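Local coordinates for epimerase (Methylomonas sp. DH-1, PDB 7CJ7), which catalyses, with manganese, the reversible C3 epimerisation of ketoses, most actively L-ribulose, and works as a homodimer, at residues A23-A28 and A53-L58; A74-T79 and D90-K95; S229-L234 and E280-R285; N194-S199 and G223-A228. One frame throughout, in Å; residues are numbered along the deposited sequence.

Overall arrangement
All four contacts lie among the helices and loops around one eight-stranded TIM barrel, away from the manganese and sugar at its centre. Interaction 1 joins its first two barrel helices. Interaction 2 folds a loop back onto helix 83-102, with Leu93 about 10 Å from bound L-sorbose, between side chain and sugar. Interactions 3 and 4 form a pair, their centres about 11 Å apart. Both use helix 227-236, and Phe227 meets Phe281 between them. Ile282 and Val225 are each about 12 Å from the manganese, side chain to ion. Interactions 2 and 4 lie on opposite sides of the chain's centre, with their own centres about 32 Å apart.

Interaction 1: residues A23-A28 and A53-L58; sequences AGARKA and ALTKDL. With MG (magnesium ion), chain E.
Thr55 OG1 is gripped by two groups from the same chain, Trp20 NE1 and the backbone oxygen of Asp51. From helix 23-28, Ala25 CB comes to within 4.4 Å of this Thr55 OG1. The main contact is apolar. Leu58 sends its two methyls to different neighbours: CD1 packs on Ala25 CB at 3.7 Å, and CD2 turns to Arg26. There Leu58 CD2 lies over one face of the guanidinium, toward its rim, 3.4 Å from Arg26 NH2. The Arg26 chain leaves with CG anti to the backbone N (chi1 176°). The Arg26 and Leu58 side chains cross at about a right angle, and the bend at chi3 (-73°) lays the guanidinium face on CD2. Arg26 NH2 also forms a salt bridge with Glu61. On helix 53-58, Asp57 OD1 binds a magnesium ion at 2.0 Å, and four waters complete the ligands seen. Cut back to alanine, Leu58 would be likely to leave a gap beside Ala25 and the Arg26 guanidinium without its apolar cover. The short helix segments run nearly parallel, 21° apart, as neighbouring helices around a TIM barrel do. Across the segments the contact is apolar, with no hydrogen bond, and the charge of Arg26 is met by Glu61.

Interaction 2: residues A74-T79 and D90-K95; sequences AATDVT and DELLRK
Thr76 and Val78 of the loop make the direct contacts with helix 90-95. Thr76 CG2 touches Leu92 CD1 at 3.8 Å, the two side chains crossing at about a right angle. Val78 uses a single branch, CG1, which is set anti to the carbonyl carbon (chi1 -69°). It meets Leu93 CD1 at 4.1 Å. The same methyl lies 3.9 Å from Asp90 OD1, at the edge of the apolar patch. No hydrogen bond joins the two segments.

The next shell holds these groups in place. Thr76 OG1 is hydrogen-bonded to Ser73 N, which probably holds the rotation of the side chain and with it the direction of CG2. Asp90 OD2 forms a salt bridge with Arg137 of helix 125-143. That helix also gives Ala134 against Val78 and Leu138 against Leu93. Leu72 of strand 65-72 touches Val78, Leu92 and Leu93.

The loop itself is shaped by an Asx turn. Asp77 OD1 accepts from Thr79 N at 3.0 Å and from Thr79 OG1 at 2.6 Å. Both donors come from the same face of the carboxylate, 40° to 45° out of its plane. Asp77 OD2 is hydrogen-bonded to Tyr119 OH, so each carboxylate oxygen has a partner. Val78 is the middle residue of this turn, which sets its place in front of the helix. The loop that links strand 65-72 to helix 83-102 in the barrel is thus held to the helix by apolar contacts, while Thr76 OG1 and the Asp77 carboxylate find their partners within the loop or at Tyr119.

Interaction 3: residues S229-L234 and E280-R285; sequences SFFAAL and EFIKQR
Phe231 carries the apolar contact between helix 229-234 and helix 280-285. Its CD2 touches Arg285 CB at 3.6 Å, and CD of the same arginine passes near CD2 and CE2. Further along, Phe231 CZ reaches Ile282 CG2 at 4.4 Å. Both approaches to the ring are oblique. Tyr286, just past the segment, and Ile212 of strand 207-212 also touch the phenylalanine. Without the ring, as with an alanine here, Ile282 and the aliphatic part of Arg285 would probably lose their common partner.

The two segments lie on the last two long helices around the TIM barrel, 227-236 and 271-285, with short helix 257-260 between them in the chain. The second is the C-terminal helix, short compared with those of the enzyme's tetrameric relatives.

The polar contacts belong mostly to Arg285. Its chain is extended from CG to NE and leads the guanidinium away from Phe231, back along its own helix. There Arg285 NH2 donates to Phe281 O at 2.9 Å, with an N-H...O angle of 155°. The bond lies in the carbonyl plane and uses a lone pair. One face of the guanidinium lies against the Phe281 ring, offset: CE2 is 3.4 Å above the guanidinium centre, and NH2 is over the rim of the ring.

One water bridges the helices. It donates to Arg285 O at 3.1 Å and, weakly, to Phe231 O.

Interaction 4: residues N194-S199 and G223-A228; sequences NGMAKS and GNVDFA
Val225 CG1, which meets Met196 CE at 4.1 Å, also lies over the Phe227 ring, 3.4 Å above its plane and over the centre. The Phe227 ring is in turn packed edge-to-face with that of Phe281. The valine methyl is therefore shared between a flat ring and the end of the methionine, whose side chain crosses Val225 at about a right angle. Met196 reaches it by bending at chi2 (-68°) and chi3 (-65°), which turns CE toward the valine. Lower on the methionine, Met196 CG rests 3.8 Å from Asp226 O and 4.1 Å from Asp226 CB; the methionine and aspartate side chains run alongside one another, pointing opposite ways. Thr186, Met189 and Phe230 also touch Met196.

Asp226 is the N-cap of helix 227-236: its OD1 accepts from Ser229 N. It is also the centre of an inverse gamma turn, closed by a weak bond from Phe227 N to Val225 O. Nearby, Asn224 ND2 hydrogen-bonds to Asn190 O of the second subunit. The contact thus joins the loops that lead into helices 198-203 and 227-236 in the TIM barrel. Val225 lies about 8 Å, between side chains, from the manganese ligand Asp185, next to the dimer interface.

Interaction 1: residues A23-A28 and A53-L58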
loop_
_atom_site.group_PDB
_atom_site.type_symbol
_atom_site.label_atom_id
_atom_site.label_comp_id
_atom_site.label_asym_id
_atom_site.label_seq_id
_atom_site.Cartn_x
_atom_site.Cartn_y
_atom_site.Cartn_z
ATOM N N ALA A 23 6.199 -16.316 27.675
ATOM C CA ALA A 23 7.508 -16.486 27.006
ATOM C C ALA A 23 7.723 -15.362 25.990
ATOM O O ALA A 23 8.839 -14.788 25.971
ATOM C CB ALA A 23 7.569 -17.838 26.340
ATOM N N GLY A 24 6.703 -15.082 25.165
ATOM C CA GLY A 24 6.746 -14.032 24.132
ATOM C C GLY A 24 7.013 -12.682 24.769
ATOM O O GLY A 24 7.855 -11.915 24.250
ATOM N N ALA A 25 6.342 -12.404 25.885
ATOM C CA ALA A 25 6.468 -11.117 26.604
ATOM C C ALA A 25 7.909 -10.958 27.100
ATOM O O ALA A 25 8.499 -9.877 26.915
ATOM C CB ALA A 25 5.478 -11.058 27.730
ATOM N N ARG A 26 8.477 -12.006 27.699
ATOM C CA ARG A 26 9.845 -11.940 28.272
ATOM C C ARG A 26 10.854 -11.740 27.137
ATOM O O ARG A 26 11.762 -10.913 27.296
ATOM C CB ARG A 26 10.183 -13.182 29.095
ATOM C CG ARG A 26 11.622 -13.187 29.604
ATOM C CD ARG A 26 11.954 -14.359 30.504
ATOM N NE ARG A 26 11.326 -14.200 31.796
ATOM C CZ ARG A 26 11.841 -13.491 32.796
ATOM N NH1 ARG A 26 13.029 -12.922 32.678
ATOM N NH2 ARG A 26 11.181 -13.387 33.928
ATOM N N LYS A 27 10.682 -12.463 26.029
ATOM C CA LYS A 27 11.579 -12.389 24.852
ATOM C C LYS A 27 11.568 -10.953 24.329
ATOM O O LYS A 27 12.661 -10.385 24.112
ATOM C CB LYS A 27 11.114 -13.391 23.794
ATOM C CG LYS A 27 12.018 -13.561 22.589
ATOM C CD LYS A 27 11.628 -14.808 21.831
ATOM C CE LYS A 27 12.510 -15.123 20.647
ATOM N NZ LYS A 27 12.191 -14.247 19.494
ATOM N N ALA A 28 10.374 -10.376 24.171
ATOM C CA ALA A 28 10.185 -9.030 23.586
ATOM C C ALA A 28 10.733 -7.966 24.546
ATOM O O ALA A 28 11.430 -7.051 24.090
ATOM C CB ALA A 28 8.731 -8.807 23.261
ATOM N N ALA A 53 -0.478 -8.748 35.109
ATOM C CA ALA A 53 0.399 -8.796 36.301
ATOM C C ALA A 53 1.792 -9.309 35.901
ATOM O O ALA A 53 2.802 -8.717 36.333
ATOM C CB ALA A 53 -0.244 -9.635 37.369
ATOM N N LEU A 54 1.852 -10.348 35.072
ATOM C CA LEU A 54 3.129 -10.964 34.635
ATOM C C LEU A 54 3.895 -9.939 33.796
ATOM O O LEU A 54 5.102 -9.761 34.026
ATOM C CB LEU A 54 2.814 -12.230 33.838
ATOM C CG LEU A 54 4.013 -13.059 33.393
ATOM C CD1 LEU A 54 3.607 -14.509 33.196
ATOM C CD2 LEU A 54 4.618 -12.510 32.119
ATOM N N THR A 55 3.204 -9.234 32.899
ATOM C CA THR A 55 3.831 -8.220 32.012
ATOM C C THR A 55 4.386 -7.093 32.884
ATOM O O THR A 55 5.520 -6.661 32.635
ATOM C CB THR A 55 2.849 -7.713 30.952
ATOM O OG1 THR A 55 2.495 -8.821 30.127
ATOM C CG2 THR A 55 3.421 -6.600 30.103
ATOM N N LYS A 56 3.603 -6.617 33.851
ATOM C CA LYS A 56 4.046 -5.565 34.800
ATOM C C LYS A 56 5.360 -5.998 35.481
ATOM O O LYS A 56 6.302 -5.197 35.505
ATOM C CB LYS A 56 2.903 -5.277 35.777
ATOM C CG LYS A 56 3.237 -4.289 36.873
ATOM C CD LYS A 56 4.149 -3.194 36.426
ATOM C CE LYS A 56 3.426 -1.972 35.907
ATOM N NZ LYS A 56 4.069 -0.738 36.413
ATOM N N ASP A 57 5.435 -7.229 35.990
ATOM C CA ASP A 57 6.649 -7.770 36.658
ATOM C C ASP A 57 7.834 -7.738 35.680
ATOM O O ASP A 57 8.953 -7.390 36.112
ATOM C CB ASP A 57 6.418 -9.188 37.177
ATOM C CG ASP A 57 5.497 -9.277 38.379
ATOM O OD1 ASP A 57 5.206 -8.213 38.988
ATOM O OD2 ASP A 57 5.095 -10.420 38.716
ATOM N N LEU A 58 7.607 -8.084 34.410
ATOM C CA LEU A 58 8.684 -8.115 33.380
ATOM C C LEU A 58 9.171 -6.688 33.126
ATOM O O LEU A 58 10.399 -6.482 33.033
ATOM C CB LEU A 58 8.174 -8.769 32.095
ATOM C CG LEU A 58 8.005 -10.283 32.168
ATOM C CD1 LEU A 58 7.247 -10.802 30.956
ATOM C CD2 LEU A 58 9.357 -10.966 32.307
HETATM MG MG MG E . 3.707 -7.575 40.165
HETATM O O HOH W 1 2.376 -7.440 38.814
HETATM O O HOH W 2 3.186 -10.033 40.272
HETATM O O HOH W 3 2.421 -7.102 41.865
HETATM O O HOH W 4 4.497 -5.765 40.181
#

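Interaction 2: residues A74-T79 and D90-K95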
loop_
_atom_site.group_PDB
_atom_site.type_symbol
_atom_site.label_atom_id
_atom_site.label_comp_id
_atom_site.label_asym_id
_atom_site.label_seq_id
_atom_site.Cartn_x
_atom_site.Cartn_y
_atom_site.Cartn_z
ATOM N N ALA A 74 -13.491 -6.327 11.899
ATOM C CA ALA A 74 -14.884 -6.209 11.411
ATOM C C ALA A 74 -15.845 -6.313 12.602
ATOM O O ALA A 74 -16.806 -5.545 12.660
ATOM C CB ALA A 74 -15.173 -7.259 10.360
ATOM N N ALA A 75 -15.570 -7.199 13.559
ATOM C CA ALA A 75 -16.491 -7.492 14.684
ATOM C C ALA A 75 -16.556 -6.307 15.666
ATOM O O ALA A 75 -17.531 -6.234 16.436
ATOM C CB ALA A 75 -16.054 -8.765 15.366
ATOM N N THR A 76 -15.571 -5.404 15.637
ATOM C CA THR A 76 -15.394 -4.317 16.635
ATOM C C THR A 76 -15.240 -2.948 15.953
ATOM O O THR A 76 -14.764 -2.014 16.614
ATOM C CB THR A 76 -14.190 -4.609 17.539
ATOM O OG1 THR A 76 -13.050 -4.879 16.725
ATOM C CG2 THR A 76 -14.417 -5.777 18.469
ATOM N N ASP A 77 -15.662 -2.821 14.696
ATOM C CA ASP A 77 -15.456 -1.603 13.870
ATOM C C ASP A 77 -16.376 -0.469 14.342
ATOM O O ASP A 77 -17.574 -0.536 14.050
ATOM C CB ASP A 77 -15.712 -1.925 12.402
ATOM C CG ASP A 77 -15.372 -0.792 11.448
ATOM O OD1 ASP A 77 -15.105 0.331 11.933
ATOM O OD2 ASP A 77 -15.372 -1.050 10.216
ATOM N N VAL A 78 -15.830 0.555 14.996
ATOM C CA VAL A 78 -16.618 1.678 15.590
ATOM C C VAL A 78 -17.162 2.620 14.508
ATOM O O VAL A 78 -17.937 3.519 14.891
ATOM C CB VAL A 78 -15.810 2.461 16.637
ATOM C CG1 VAL A 78 -15.578 1.620 17.883
ATOM C CG2 VAL A 78 -14.504 3.023 16.075
ATOM N N THR A 79 -16.819 2.419 13.229
ATOM C CA THR A 79 -17.411 3.164 12.080
ATOM C C THR A 79 -18.721 2.503 11.632
ATOM O O THR A 79 -19.487 3.143 10.882
ATOM C CB THR A 79 -16.472 3.247 10.870
ATOM O OG1 THR A 79 -16.332 1.947 10.289
ATOM C CG2 THR A 79 -15.115 3.811 11.230
ATOM N N ASP A 90 -16.346 -0.218 21.334
ATOM C CA ASP A 90 -16.248 0.643 22.544
ATOM C C ASP A 90 -15.702 -0.216 23.691
ATOM O O ASP A 90 -14.806 0.258 24.419
ATOM C CB ASP A 90 -17.598 1.256 22.937
ATOM C CG ASP A 90 -18.099 2.394 22.055
ATOM O OD1 ASP A 90 -17.347 2.836 21.153
ATOM O OD2 ASP A 90 -19.264 2.824 22.267
ATOM N N GLU A 91 -16.219 -1.442 23.831
ATOM C CA GLU A 91 -15.864 -2.388 24.923
ATOM C C GLU A 91 -14.396 -2.806 24.774
ATOM O O GLU A 91 -13.667 -2.755 25.775
ATOM C CB GLU A 91 -16.825 -3.571 24.910
ATOM C CG GLU A 91 -16.480 -4.657 25.905
ATOM C CD GLU A 91 -17.336 -5.906 25.734
ATOM O OE1 GLU A 91 -17.207 -6.600 24.691
ATOM O OE2 GLU A 91 -18.148 -6.170 26.631
ATOM N N LEU A 92 -13.957 -3.162 23.567
ATOM C CA LEU A 92 -12.532 -3.513 23.317
ATOM C C LEU A 92 -11.647 -2.309 23.678
ATOM O O LEU A 92 -10.613 -2.495 24.334
ATOM C CB LEU A 92 -12.340 -3.946 21.863
ATOM C CG LEU A 92 -10.999 -4.620 21.566
ATOM C CD1 LEU A 92 -11.106 -5.547 20.365
ATOM C CD2 LEU A 92 -9.911 -3.590 21.344
ATOM N N LEU A 93 -12.015 -1.101 23.263
ATOM C CA LEU A 93 -11.148 0.087 23.496
ATOM C C LEU A 93 -11.076 0.404 25.000
ATOM O O LEU A 93 -9.989 0.808 25.487
ATOM C CB LEU A 93 -11.689 1.256 22.676
ATOM C CG LEU A 93 -11.523 1.108 21.165
ATOM C CD1 LEU A 93 -12.415 2.095 20.428
ATOM C CD2 LEU A 93 -10.059 1.272 20.754
ATOM N N ARG A 94 -12.175 0.222 25.730
ATOM C CA ARG A 94 -12.185 0.402 27.206
ATOM C C ARG A 94 -11.218 -0.610 27.833
ATOM O O ARG A 94 -10.408 -0.216 28.685
ATOM C CB ARG A 94 -13.613 0.285 27.760
ATOM C CG ARG A 94 -14.491 1.504 27.489
ATOM C CD ARG A 94 -15.699 1.517 28.409
ATOM N NE ARG A 94 -16.485 0.300 28.254
ATOM C CZ ARG A 94 -17.470 0.144 27.373
ATOM N NH1 ARG A 94 -17.822 1.152 26.596
ATOM N NH2 ARG A 94 -18.114 -1.009 27.284
ATOM N N LYS A 95 -11.272 -1.869 27.405
ATOM C CA LYS A 95 -10.409 -2.940 27.966
ATOM C C LYS A 95 -8.940 -2.613 27.667
ATOM O O LYS A 95 -8.102 -2.787 28.580
ATOM C CB LYS A 95 -10.791 -4.309 27.403
ATOM C CG LYS A 95 -10.009 -5.473 27.995
ATOM C CD LYS A 95 -10.268 -5.686 29.474
ATOM C CE LYS A 95 -9.380 -6.753 30.071
ATOM N NZ LYS A 95 -9.575 -6.865 31.535
#

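Interaction 3: residues S229-L234 and E280-R285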
loop_
_atom_site.group_PDB
_atom_site.type_symbol
_atom_site.label_atom_id
_atom_site.label_comp_id
_atom_site.label_asym_id
_atom_site.label_seq_id
_atom_site.Cartn_x
_atom_site.Cartn_y
_atom_site.Cartn_z
ATOM N N SER A 229 14.020 14.341 5.284
ATOM C CA SER A 229 12.888 15.294 5.220
ATOM C C SER A 229 12.015 15.132 6.466
ATOM O O SER A 229 11.637 16.144 7.084
ATOM C CB SER A 229 12.099 15.104 3.955
ATOM O OG SER A 229 11.047 16.038 3.897
ATOM N N PHE A 230 11.721 13.895 6.844
ATOM C CA PHE A 230 10.821 13.610 7.980
ATOM C C PHE A 230 11.445 14.119 9.286
ATOM O O PHE A 230 10.754 14.813 10.044
ATOM C CB PHE A 230 10.516 12.120 8.077
ATOM C CG PHE A 230 9.557 11.819 9.192
ATOM C CD1 PHE A 230 8.255 12.284 9.134
ATOM C CD2 PHE A 230 9.971 11.137 10.324
ATOM C CE1 PHE A 230 7.362 12.016 10.159
ATOM C CE2 PHE A 230 9.078 10.870 11.350
ATOM C CZ PHE A 230 7.781 11.323 11.272
ATOM N N PHE A 231 12.701 13.767 9.576
ATOM C CA PHE A 231 13.339 14.161 10.858
ATOM C C PHE A 231 13.561 15.682 10.895
ATOM O O PHE A 231 13.464 16.287 11.978
ATOM C CB PHE A 231 14.599 13.339 11.121
ATOM C CG PHE A 231 14.306 11.918 11.528
ATOM C CD1 PHE A 231 13.578 11.645 12.674
ATOM C CD2 PHE A 231 14.750 10.854 10.759
ATOM C CE1 PHE A 231 13.309 10.338 13.055
ATOM C CE2 PHE A 231 14.494 9.548 11.149
ATOM C CZ PHE A 231 13.775 9.293 12.293
ATOM N N ALA A 232 13.816 16.305 9.750
ATOM C CA ALA A 232 13.928 17.777 9.656
ATOM C C ALA A 232 12.606 18.418 10.102
ATOM O O ALA A 232 12.633 19.391 10.879
ATOM C CB ALA A 232 14.322 18.180 8.260
ATOM N N ALA A 233 11.476 17.885 9.643
ATOM C CA ALA A 233 10.136 18.426 9.973
ATOM C C ALA A 233 9.869 18.247 11.473
ATOM O O ALA A 233 9.342 19.177 12.093
ATOM C CB ALA A 233 9.080 17.751 9.143
ATOM N N LEU A 234 10.199 17.085 12.043
ATOM C CA LEU A 234 10.047 16.850 13.501
ATOM C C LEU A 234 10.846 17.910 14.265
ATOM O O LEU A 234 10.357 18.409 15.278
ATOM C CB LEU A 234 10.533 15.444 13.870
ATOM C CG LEU A 234 9.622 14.273 13.502
ATOM C CD1 LEU A 234 10.124 13.010 14.178
ATOM C CD2 LEU A 234 8.173 14.524 13.884
ATOM N N GLU A 280 19.971 2.994 16.478
ATOM C CA GLU A 280 21.156 3.797 16.085
ATOM C C GLU A 280 20.784 4.724 14.918
ATOM O O GLU A 280 21.181 5.911 14.940
ATOM C CB GLU A 280 22.310 2.876 15.698
ATOM C CG GLU A 280 23.596 3.610 15.369
ATOM C CD GLU A 280 24.646 2.748 14.685
ATOM O OE1 GLU A 280 24.274 1.938 13.795
ATOM O OE2 GLU A 280 25.827 2.872 15.045
ATOM N N PHE A 281 20.088 4.197 13.913
ATOM C CA PHE A 281 19.633 4.961 12.719
ATOM C C PHE A 281 18.817 6.183 13.174
ATOM O O PHE A 281 19.040 7.301 12.701
ATOM C CB PHE A 281 18.822 4.050 11.797
ATOM C CG PHE A 281 18.380 4.699 10.512
ATOM C CD1 PHE A 281 17.238 5.482 10.470
ATOM C CD2 PHE A 281 19.108 4.532 9.343
ATOM C CE1 PHE A 281 16.845 6.095 9.290
ATOM C CE2 PHE A 281 18.702 5.135 8.163
ATOM C CZ PHE A 281 17.574 5.915 8.143
ATOM N N ILE A 282 17.858 5.968 14.068
ATOM C CA ILE A 282 16.944 7.039 14.556
ATOM C C ILE A 282 17.740 8.057 15.381
ATOM O O ILE A 282 17.617 9.260 15.121
ATOM C CB ILE A 282 15.776 6.423 15.341
ATOM C CG1 ILE A 282 14.887 5.577 14.426
ATOM C CG2 ILE A 282 14.985 7.495 16.071
ATOM C CD1 ILE A 282 13.963 4.648 15.170
ATOM N N LYS A 283 18.558 7.607 16.323
ATOM C CA LYS A 283 19.236 8.534 17.266
ATOM C C LYS A 283 20.275 9.366 16.507
ATOM O O LYS A 283 20.563 10.498 16.934
ATOM C CB LYS A 283 19.818 7.752 18.442
ATOM C CG LYS A 283 18.769 7.302 19.441
ATOM C CD LYS A 283 19.339 6.839 20.748
ATOM C CE LYS A 283 18.249 6.574 21.756
ATOM N NZ LYS A 283 18.799 6.135 23.056
ATOM N N GLN A 284 20.809 8.850 15.406
ATOM C CA GLN A 284 21.793 9.608 14.597
ATOM C C GLN A 284 21.083 10.781 13.900
ATOM O O GLN A 284 21.766 11.772 13.550
ATOM C CB GLN A 284 22.466 8.686 13.589
ATOM C CG GLN A 284 23.528 9.387 12.762
ATOM C CD GLN A 284 24.120 8.475 11.716
ATOM O OE1 GLN A 284 24.387 8.892 10.589
ATOM N NE2 GLN A 284 24.316 7.217 12.085
ATOM N N ARG A 285 19.758 10.695 13.725
ATOM C CA ARG A 285 18.986 11.674 12.910
ATOM C C ARG A 285 18.051 12.523 13.770
ATOM O O ARG A 285 17.543 13.538 13.250
ATOM C CB ARG A 285 18.187 10.941 11.834
ATOM C CG ARG A 285 19.076 10.373 10.743
ATOM C CD ARG A 285 18.425 9.268 9.939
ATOM N NE ARG A 285 19.339 8.839 8.899
ATOM C CZ ARG A 285 20.365 8.016 9.085
ATOM N NH1 ARG A 285 21.148 7.716 8.069
ATOM N NH2 ARG A 285 20.614 7.486 10.273
HETATM O O HOH W 5 16.465 16.429 13.089
#

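Interaction 4: residues N194-S199 and G223-A228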
loop_
_atom_site.group_PDB
_atom_site.type_symbol
_atom_site.label_atom_id
_atom_site.label_comp_id
_atom_site.label_asym_id
_atom_site.label_seq_id
_atom_site.Cartn_x
_atom_site.Cartn_y
_atom_site.Cartn_z
ATOM N N ASN A 194 2.095 14.194 0.365
ATOM C CA ASN A 194 2.812 15.109 -0.556
ATOM C C ASN A 194 4.146 15.494 0.090
ATOM O O ASN A 194 4.247 16.618 0.605
ATOM C CB ASN A 194 1.975 16.352 -0.851
ATOM C CG ASN A 194 0.984 16.166 -1.977
ATOM O OD1 ASN A 194 0.561 15.051 -2.271
ATOM N ND2 ASN A 194 0.628 17.258 -2.633
ATOM N N GLY A 195 5.119 14.581 0.100
ATOM C CA GLY A 195 6.393 14.774 0.814
ATOM C C GLY A 195 6.234 14.496 2.297
ATOM O O GLY A 195 5.081 14.317 2.774
ATOM N N MET A 196 7.335 14.479 3.038
ATOM C CA MET A 196 7.335 13.937 4.418
ATOM C C MET A 196 7.256 15.063 5.461
ATOM O O MET A 196 7.379 14.739 6.654
ATOM C CB MET A 196 8.580 13.078 4.651
ATOM C CG MET A 196 8.707 11.917 3.668
ATOM S SD MET A 196 7.428 10.660 3.899
ATOM C CE MET A 196 7.878 10.096 5.541
ATOM N N ALA A 197 7.023 16.320 5.057
ATOM C CA ALA A 197 7.072 17.493 5.969
ATOM C C ALA A 197 5.679 18.089 6.205
ATOM O O ALA A 197 5.413 18.490 7.348
ATOM C CB ALA A 197 8.017 18.545 5.439
ATOM N N LYS A 198 4.856 18.186 5.154
ATOM C CA LYS A 198 3.595 18.979 5.124
ATOM C C LYS A 198 2.713 18.647 6.336
ATOM O O LYS A 198 2.271 19.593 7.030
ATOM C CB LYS A 198 2.895 18.712 3.785
ATOM C CG LYS A 198 1.682 19.573 3.460
ATOM C CD LYS A 198 1.256 19.416 2.003
ATOM C CE LYS A 198 -0.126 19.941 1.674
ATOM N NZ LYS A 198 -0.217 21.412 1.803
ATOM N N SER A 199 2.442 17.365 6.596
ATOM C CA SER A 199 1.507 16.927 7.667
ATOM C C SER A 199 2.108 17.200 9.044
ATOM O O SER A 199 1.355 17.566 9.965
ATOM C CB SER A 199 1.122 15.485 7.499
ATOM O OG SER A 199 0.093 15.382 6.532
ATOM N N GLY A 223 15.362 1.181 2.003
ATOM C CA GLY A 223 14.153 1.408 1.197
ATOM C C GLY A 223 14.129 2.805 0.623
ATOM O O GLY A 223 15.212 3.358 0.341
ATOM N N ASN A 224 12.933 3.375 0.493
ATOM C CA ASN A 224 12.711 4.618 -0.275
ATOM C C ASN A 224 12.280 5.781 0.628
ATOM O O ASN A 224 12.088 6.899 0.090
ATOM C CB ASN A 224 11.682 4.367 -1.371
ATOM C CG ASN A 224 12.123 3.277 -2.319
ATOM O OD1 ASN A 224 13.286 3.245 -2.723
ATOM N ND2 ASN A 224 11.207 2.387 -2.671
ATOM N N VAL A 225 12.096 5.571 1.931
ATOM C CA VAL A 225 11.531 6.660 2.781
ATOM C C VAL A 225 12.552 7.796 2.880
ATOM O O VAL A 225 13.737 7.529 3.180
ATOM C CB VAL A 225 11.088 6.189 4.173
ATOM C CG1 VAL A 225 10.906 7.362 5.122
ATOM C CG2 VAL A 225 9.818 5.369 4.087
ATOM N N ASP A 226 12.089 9.029 2.678
ATOM C CA ASP A 226 12.930 10.238 2.852
ATOM C C ASP A 226 12.990 10.573 4.344
ATOM O O ASP A 226 12.270 11.480 4.795
ATOM C CB ASP A 226 12.393 11.416 2.040
ATOM C CG ASP A 226 13.367 12.574 1.934
ATOM O OD1 ASP A 226 14.297 12.640 2.769
ATOM O OD2 ASP A 226 13.177 13.412 1.024
ATOM N N PHE A 227 13.826 9.869 5.097
ATOM C CA PHE A 227 13.967 10.118 6.553
ATOM C C PHE A 227 14.581 11.496 6.800
ATOM O O PHE A 227 14.226 12.111 7.820
ATOM C CB PHE A 227 14.761 9.000 7.223
ATOM C CG PHE A 227 13.967 7.733 7.380
ATOM C CD1 PHE A 227 12.852 7.700 8.200
ATOM C CD2 PHE A 227 14.326 6.583 6.697
ATOM C CE1 PHE A 227 12.121 6.535 8.339
ATOM C CE2 PHE A 227 13.596 5.419 6.848
ATOM C CZ PHE A 227 12.488 5.403 7.660
ATOM N N ALA A 228 15.435 11.989 5.904
ATOM C CA ALA A 228 16.090 13.309 6.071
ATOM C C ALA A 228 15.006 14.386 6.181
ATOM O O ALA A 228 15.092 15.236 7.097
ATOM C CB ALA A 228 17.051 13.584 4.936
#